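Local structure of aminotransferase class I and II (Anaerococcus prevotii, 4EMY) at residues G94-E99 and F240-S245; E210-K215 and P248-V253. The protein binds pyridoxal 5'-phosphate and, as a homodimeric enzyme of the aminotransferase family, probably transfers amino groups between substrates. All blocks are in the same frame, centred on the assembly; numbering follows the deposited sequence.

Both contacts are partly buried, and both use the connection between strands 218-224 and 251-258 of the large mixed sheet. In contact 1 segment 240-245, a 3-10 turn running to F244 with S245 just after it, lies in the later part of that connection and meets the loop from helix 82-93 to edge strand 101-107. Contact 2 lies at its end, where 248-253 enters strand 251-258 beside the end of helix 198-211; it is farther from the middle of the chain. F244 of contact 1 packs on that same helix. A serine hydroxyl makes the polar link in contact 1, an asparagine amide in contact 2. Their centres are 18 Å apart, yet they touch through F244 and V253.

Contact 1. Residues G94-E99 and F240-S245; sequences GPYKPE and FFEKFS
S245 takes the backbone N-H of E99 on its hydroxyl: E99 N lies 3.0 Å from S245 OG, and the N-H...O angle is 160°. The same OG donates to E242 O, one turn back in its own segment. S245 N reaches that oxygen from the same face, so two groups of one residue grip a single carbonyl. Beside this bond the ring of P98 rests on the 3-10 turn, with P98 CB 3.5 Å from F241 O and 4.2 Å from F244 CB. Y96 meets E242 at its ring edge. E242 CG lies in the ring plane, and the carboxylate carbon CD is 3.6 Å from Y96 CD1, its plane turned 80° against the ring. The Y96 hydroxyl bonds to D235, which holds the far end of the ring. F241 brings its CB to Y96 O (3.4 Å) and then turns its ring away, CG anti to the carbonyl carbon (chi1 -75°), to meet F93 edge-to-face. The contact thus joins the exit of helix 82-93 to the 3-10 turn: F93 packs on both P98 and F241, while F244 continues inward to I205 of helix 198-211 and to L221 and V223 of strand 218-224.

Contact 2. Residues E210-K215 and P248-V253; sequences EKAEDK and PRNLFV
N250 reaches across to the turn that follows helix 198-211 and donates from ND2 to A212 O, 2.9 Å away with an N-H...O angle of 153°. A212 O lies close to the plane of the N250 amide. At the carbonyl the approach is from the side: the C=O...N angle is only 108°, and the donor is tilted from the carbonyl plane. N250 holds CG between its backbone N and carbonyl carbon (chi1 60°), which directs the amide at A212; ND2 also donates to K217 O. Two backbone carbonyls therefore share one amide nitrogen and fix how the group is turned.

Next to the polar link, A212 CB faces P248 and L251, 3.6 Å from P248 CG and 4.2 Å from L251 CB. K215 crosses N250 at the solvent side. Bent at its second and third torsions, its chain curls back to bring CD 3.7 Å from N250 OD1 and the ammonium NZ 3.8 Å from R249 CB.

A leucine in place of N250 would probably leave A212 O and K217 O without this shared donor and loosen the tie between the helix-end turn and the start of strand 251-258. The chemistry is that of a small apolar patch closed by a neutral amide. At the exposed side, where K215 and R249 both lie, K215 NZ and R249 NH1 are 5.2 Å apart, so their like charges probably repel mildly and the polar hold rests on the N250 amide.

Contact 1. Residues G94-E99 and F240-S245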
loop_
_atom_site.group_PDB
_atom_site.type_symbol
_atom_site.label_atom_id
_atom_site.label_comp_id
_atom_site.label_asym_id
_atom_site.label_seq_id
_atom_site.Cartn_x
_atom_site.Cartn_y
_atom_site.Cartn_z
ATOM N N GLY A 94 -14.317 -17.492 12.540
ATOM C CA GLY A 94 -14.409 -18.414 13.667
ATOM C C GLY A 94 -15.333 -19.574 13.333
ATOM O O GLY A 94 -15.278 -20.111 12.223
ATOM N N PRO A 95 -16.203 -19.962 14.281
ATOM C CA PRO A 95 -17.177 -21.021 14.002
ATOM C C PRO A 95 -18.323 -20.620 13.055
ATOM O O PRO A 95 -19.247 -21.405 12.853
ATOM C CB PRO A 95 -17.719 -21.375 15.394
ATOM C CG PRO A 95 -17.479 -20.162 16.215
ATOM C CD PRO A 95 -16.208 -19.565 15.701
ATOM N N TYR A 96 -18.254 -19.431 12.464
ATOM C CA TYR A 96 -19.385 -18.905 11.698
ATOM C C TYR A 96 -19.077 -18.583 10.222
ATOM O O TYR A 96 -19.497 -17.555 9.694
ATOM C CB TYR A 96 -19.990 -17.692 12.422
ATOM C CG TYR A 96 -20.500 -17.992 13.818
ATOM C CD1 TYR A 96 -21.721 -18.635 14.017
ATOM C CD2 TYR A 96 -19.761 -17.627 14.944
ATOM C CE1 TYR A 96 -22.188 -18.911 15.293
ATOM C CE2 TYR A 96 -20.223 -17.895 16.227
ATOM C CZ TYR A 96 -21.435 -18.535 16.395
ATOM O OH TYR A 96 -21.893 -18.802 17.662
ATOM N N LYS A 97 -18.360 -19.483 9.560
ATOM C CA LYS A 97 -18.001 -19.311 8.156
ATOM C C LYS A 97 -19.214 -19.537 7.233
ATOM O O LYS A 97 -19.811 -20.620 7.239
ATOM C CB LYS A 97 -16.839 -20.249 7.802
ATOM C CG LYS A 97 -16.237 -20.057 6.415
ATOM C CD LYS A 97 -14.914 -20.803 6.274
ATOM C CE LYS A 97 -15.106 -22.312 6.264
ATOM N NZ LYS A 97 -13.835 -23.031 6.000
ATOM N N PRO A 98 -19.586 -18.511 6.442
ATOM C CA PRO A 98 -20.742 -18.632 5.556
ATOM C C PRO A 98 -20.499 -19.609 4.410
ATOM O O PRO A 98 -19.357 -19.807 3.997
ATOM C CB PRO A 98 -20.918 -17.212 5.008
ATOM C CG PRO A 98 -19.575 -16.585 5.124
ATOM C CD PRO A 98 -18.963 -17.177 6.358
ATOM N N GLU A 99 -21.573 -20.208 3.906
ATOM C CA GLU A 99 -21.480 -21.137 2.787
ATOM C C GLU A 99 -21.175 -20.408 1.483
ATOM O O GLU A 99 -21.468 -19.221 1.342
ATOM C CB GLU A 99 -22.777 -21.918 2.636
ATOM C CG GLU A 99 -23.051 -22.905 3.750
ATOM C CD GLU A 99 -24.437 -23.500 3.636
ATOM O OE1 GLU A 99 -25.192 -23.439 4.631
ATOM O OE2 GLU A 99 -24.778 -24.010 2.544
ATOM N N PHE A 240 -23.157 -13.150 13.100
ATOM C CA PHE A 240 -23.860 -12.531 11.980
ATOM C C PHE A 240 -23.291 -12.905 10.613
ATOM O O PHE A 240 -23.969 -12.743 9.602
ATOM C CB PHE A 240 -23.948 -11.005 12.145
ATOM C CG PHE A 240 -22.755 -10.255 11.626
ATOM C CD1 PHE A 240 -22.756 -9.724 10.339
ATOM C CD2 PHE A 240 -21.636 -10.062 12.425
ATOM C CE1 PHE A 240 -21.659 -9.024 9.855
ATOM C CE2 PHE A 240 -20.536 -9.363 11.949
ATOM C CZ PHE A 240 -20.548 -8.843 10.662
ATOM N N PHE A 241 -22.061 -13.410 10.583
ATOM C CA PHE A 241 -21.415 -13.786 9.320
ATOM C C PHE A 241 -22.159 -14.880 8.561
ATOM O O PHE A 241 -22.075 -14.943 7.339
ATOM C CB PHE A 241 -19.953 -14.194 9.539
ATOM C CG PHE A 241 -19.027 -13.031 9.793
ATOM C CD1 PHE A 241 -18.903 -12.002 8.863
ATOM C CD2 PHE A 241 -18.263 -12.974 10.954
ATOM C CE1 PHE A 241 -18.049 -10.937 9.095
ATOM C CE2 PHE A 241 -17.405 -11.909 11.190
ATOM C CZ PHE A 241 -17.300 -10.890 10.260
ATOM N N GLU A 242 -22.889 -15.725 9.288
ATOM C CA GLU A 242 -23.672 -16.820 8.702
ATOM C C GLU A 242 -24.806 -16.326 7.802
ATOM O O GLU A 242 -25.249 -17.045 6.906
ATOM C CB GLU A 242 -24.212 -17.763 9.789
ATOM C CG GLU A 242 -23.128 -18.539 10.528
ATOM C CD GLU A 242 -23.631 -19.810 11.206
ATOM O OE1 GLU A 242 -24.568 -19.742 12.035
ATOM O OE2 GLU A 242 -23.066 -20.889 10.926
ATOM N N LYS A 243 -25.255 -15.095 8.032
ATOM C CA LYS A 243 -26.295 -14.462 7.220
ATOM C C LYS A 243 -25.859 -14.202 5.774
ATOM O O LYS A 243 -26.675 -13.830 4.929
ATOM C CB LYS A 243 -26.745 -13.159 7.879
ATOM C CG LYS A 243 -27.782 -13.352 8.969
ATOM C CD LYS A 243 -27.369 -12.689 10.274
ATOM C CE LYS A 243 -28.502 -12.698 11.289
ATOM N NZ LYS A 243 -28.951 -14.065 11.665
ATOM N N PHE A 244 -24.576 -14.408 5.496
ATOM C CA PHE A 244 -24.030 -14.164 4.168
ATOM C C PHE A 244 -23.983 -15.423 3.304
ATOM O O PHE A 244 -23.527 -15.374 2.160
ATOM C CB PHE A 244 -22.645 -13.506 4.253
ATOM C CG PHE A 244 -22.639 -12.168 4.959
ATOM C CD1 PHE A 244 -23.732 -11.309 4.880
ATOM C CD2 PHE A 244 -21.523 -11.759 5.682
ATOM C CE1 PHE A 244 -23.718 -10.086 5.527
ATOM C CE2 PHE A 244 -21.501 -10.532 6.326
ATOM C CZ PHE A 244 -22.600 -9.695 6.248
ATOM N N SER A 245 -24.472 -16.539 3.846
ATOM C CA SER A 245 -24.532 -17.804 3.111
ATOM C C SER A 245 -25.566 -17.768 1.993
ATOM O O SER A 245 -26.631 -17.188 2.151
ATOM C CB SER A 245 -24.872 -18.956 4.055
ATOM O OG SER A 245 -23.984 -19.002 5.150
#

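Contact 2. Residues E210-K215 and P248-V253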
loop_
_atom_site.group_PDB
_atom_site.type_symbol
_atom_site.label_atom_id
_atom_site.label_comp_id
_atom_site.label_asym_id
_atom_site.label_seq_id
_atom_site.Cartn_x
_atom_site.Cartn_y
_atom_site.Cartn_z
ATOM N N GLU A 210 -34.137 -8.896 -1.709
ATOM C CA GLU A 210 -35.295 -8.438 -2.481
ATOM C C GLU A 210 -34.869 -7.618 -3.697
ATOM O O GLU A 210 -35.430 -7.763 -4.784
ATOM C CB GLU A 210 -36.247 -7.613 -1.611
ATOM C CG GLU A 210 -36.978 -8.402 -0.536
ATOM C CD GLU A 210 -37.889 -7.525 0.306
ATOM O OE1 GLU A 210 -38.867 -6.974 -0.249
ATOM O OE2 GLU A 210 -37.625 -7.385 1.524
ATOM N N LYS A 211 -33.877 -6.757 -3.496
ATOM C CA LYS A 211 -33.324 -5.929 -4.555
ATOM C C LYS A 211 -32.596 -6.785 -5.581
ATOM O O LYS A 211 -32.663 -6.520 -6.781
ATOM C CB LYS A 211 -32.367 -4.908 -3.954
ATOM C CG LYS A 211 -32.966 -4.084 -2.832
ATOM C CD LYS A 211 -33.735 -2.905 -3.391
ATOM C CE LYS A 211 -35.037 -2.699 -2.647
ATOM N NZ LYS A 211 -36.120 -3.586 -3.150
ATOM N N ALA A 212 -31.918 -7.823 -5.098
ATOM C CA ALA A 212 -31.178 -8.744 -5.960
ATOM C C ALA A 212 -32.081 -9.620 -6.837
ATOM O O ALA A 212 -31.593 -10.342 -7.710
ATOM C CB ALA A 212 -30.229 -9.603 -5.135
ATOM N N GLU A 213 -33.390 -9.560 -6.608
ATOM C CA GLU A 213 -34.349 -10.236 -7.481
ATOM C C GLU A 213 -34.345 -9.629 -8.884
ATOM O O GLU A 213 -34.593 -10.334 -9.858
ATOM C CB GLU A 213 -35.762 -10.196 -6.900
ATOM C CG GLU A 213 -35.925 -10.936 -5.581
ATOM C CD GLU A 213 -37.353 -10.896 -5.073
ATOM O OE1 GLU A 213 -37.557 -10.576 -3.885
ATOM O OE2 GLU A 213 -38.278 -11.177 -5.868
ATOM N N ASP A 214 -34.068 -8.328 -8.975
ATOM C CA ASP A 214 -33.912 -7.657 -10.266
ATOM C C ASP A 214 -32.514 -7.938 -10.790
ATOM O O ASP A 214 -31.537 -7.317 -10.363
ATOM C CB ASP A 214 -34.161 -6.146 -10.153
ATOM C CG ASP A 214 -34.212 -5.441 -11.519
ATOM O OD1 ASP A 214 -34.050 -6.099 -12.573
ATOM O OD2 ASP A 214 -34.411 -4.205 -11.529
ATOM N N LYS A 215 -32.432 -8.874 -11.728
ATOM C CA LYS A 215 -31.148 -9.381 -12.200
ATOM C C LYS A 215 -30.445 -8.450 -13.201
ATOM O O LYS A 215 -29.449 -8.826 -13.816
ATOM C CB LYS A 215 -31.307 -10.808 -12.745
ATOM C CG LYS A 215 -31.794 -11.822 -11.707
ATOM C CD LYS A 215 -30.709 -12.277 -10.732
ATOM C CE LYS A 215 -29.726 -13.232 -11.407
ATOM N NZ LYS A 215 -28.859 -14.005 -10.466
ATOM N N PRO A 248 -27.834 -14.487 -3.567
ATOM C CA PRO A 248 -27.933 -14.522 -5.029
ATOM C C PRO A 248 -26.657 -14.046 -5.732
ATOM O O PRO A 248 -25.993 -13.120 -5.266
ATOM C CB PRO A 248 -29.112 -13.582 -5.343
ATOM C CG PRO A 248 -29.478 -12.926 -4.056
ATOM C CD PRO A 248 -28.992 -13.811 -2.956
ATOM N N ARG A 249 -26.333 -14.705 -6.839
ATOM C CA ARG A 249 -25.184 -14.379 -7.683
ATOM C C ARG A 249 -24.847 -12.880 -7.727
ATOM O O ARG A 249 -23.682 -12.499 -7.604
ATOM C CB ARG A 249 -25.425 -14.950 -9.092
ATOM C CG ARG A 249 -24.410 -14.561 -10.158
ATOM C CD ARG A 249 -24.435 -15.521 -11.346
ATOM N NE ARG A 249 -23.810 -16.810 -11.025
ATOM C CZ ARG A 249 -24.452 -17.977 -10.941
ATOM N NH1 ARG A 249 -25.762 -18.061 -11.174
ATOM N NH2 ARG A 249 -23.772 -19.077 -10.635
ATOM N N ASN A 250 -25.873 -12.042 -7.870
ATOM C CA ASN A 250 -25.697 -10.590 -8.016
ATOM C C ASN A 250 -25.602 -9.793 -6.702
ATOM O O ASN A 250 -25.641 -8.557 -6.712
ATOM C CB ASN A 250 -26.798 -10.013 -8.911
ATOM C CG ASN A 250 -28.189 -10.252 -8.354
ATOM O OD1 ASN A 250 -28.501 -11.336 -7.859
ATOM N ND2 ASN A 250 -29.035 -9.235 -8.439
ATOM N N LEU A 251 -25.491 -10.496 -5.579
ATOM C CA LEU A 251 -25.281 -9.844 -4.293
ATOM C C LEU A 251 -23.951 -10.280 -3.699
ATOM O O LEU A 251 -23.870 -11.268 -2.964
ATOM C CB LEU A 251 -26.437 -10.125 -3.327
ATOM C CG LEU A 251 -26.453 -9.407 -1.968
ATOM C CD1 LEU A 251 -26.403 -7.895 -2.121
ATOM C CD2 LEU A 251 -27.682 -9.810 -1.167
ATOM N N PHE A 252 -22.903 -9.540 -4.038
ATOM C CA PHE A 252 -21.561 -9.863 -3.586
ATOM C C PHE A 252 -21.280 -9.225 -2.224
ATOM O O PHE A 252 -21.891 -8.217 -1.860
ATOM C CB PHE A 252 -20.534 -9.430 -4.642
ATOM C CG PHE A 252 -19.150 -9.970 -4.408
ATOM C CD1 PHE A 252 -18.940 -11.331 -4.222
ATOM C CD2 PHE A 252 -18.053 -9.116 -4.391
ATOM C CE1 PHE A 252 -17.665 -11.828 -4.008
ATOM C CE2 PHE A 252 -16.777 -9.607 -4.183
ATOM C CZ PHE A 252 -16.580 -10.964 -3.991
ATOM N N VAL A 253 -20.371 -9.835 -1.468
ATOM C CA VAL A 253 -19.997 -9.341 -0.146
ATOM C C VAL A 253 -18.478 -9.275 -0.056
ATOM O O VAL A 253 -17.804 -10.266 -0.320
ATOM C CB VAL A 253 -20.563 -10.229 0.994
ATOM C CG1 VAL A 253 -19.995 -9.821 2.342
ATOM C CG2 VAL A 253 -22.078 -10.141 1.046
#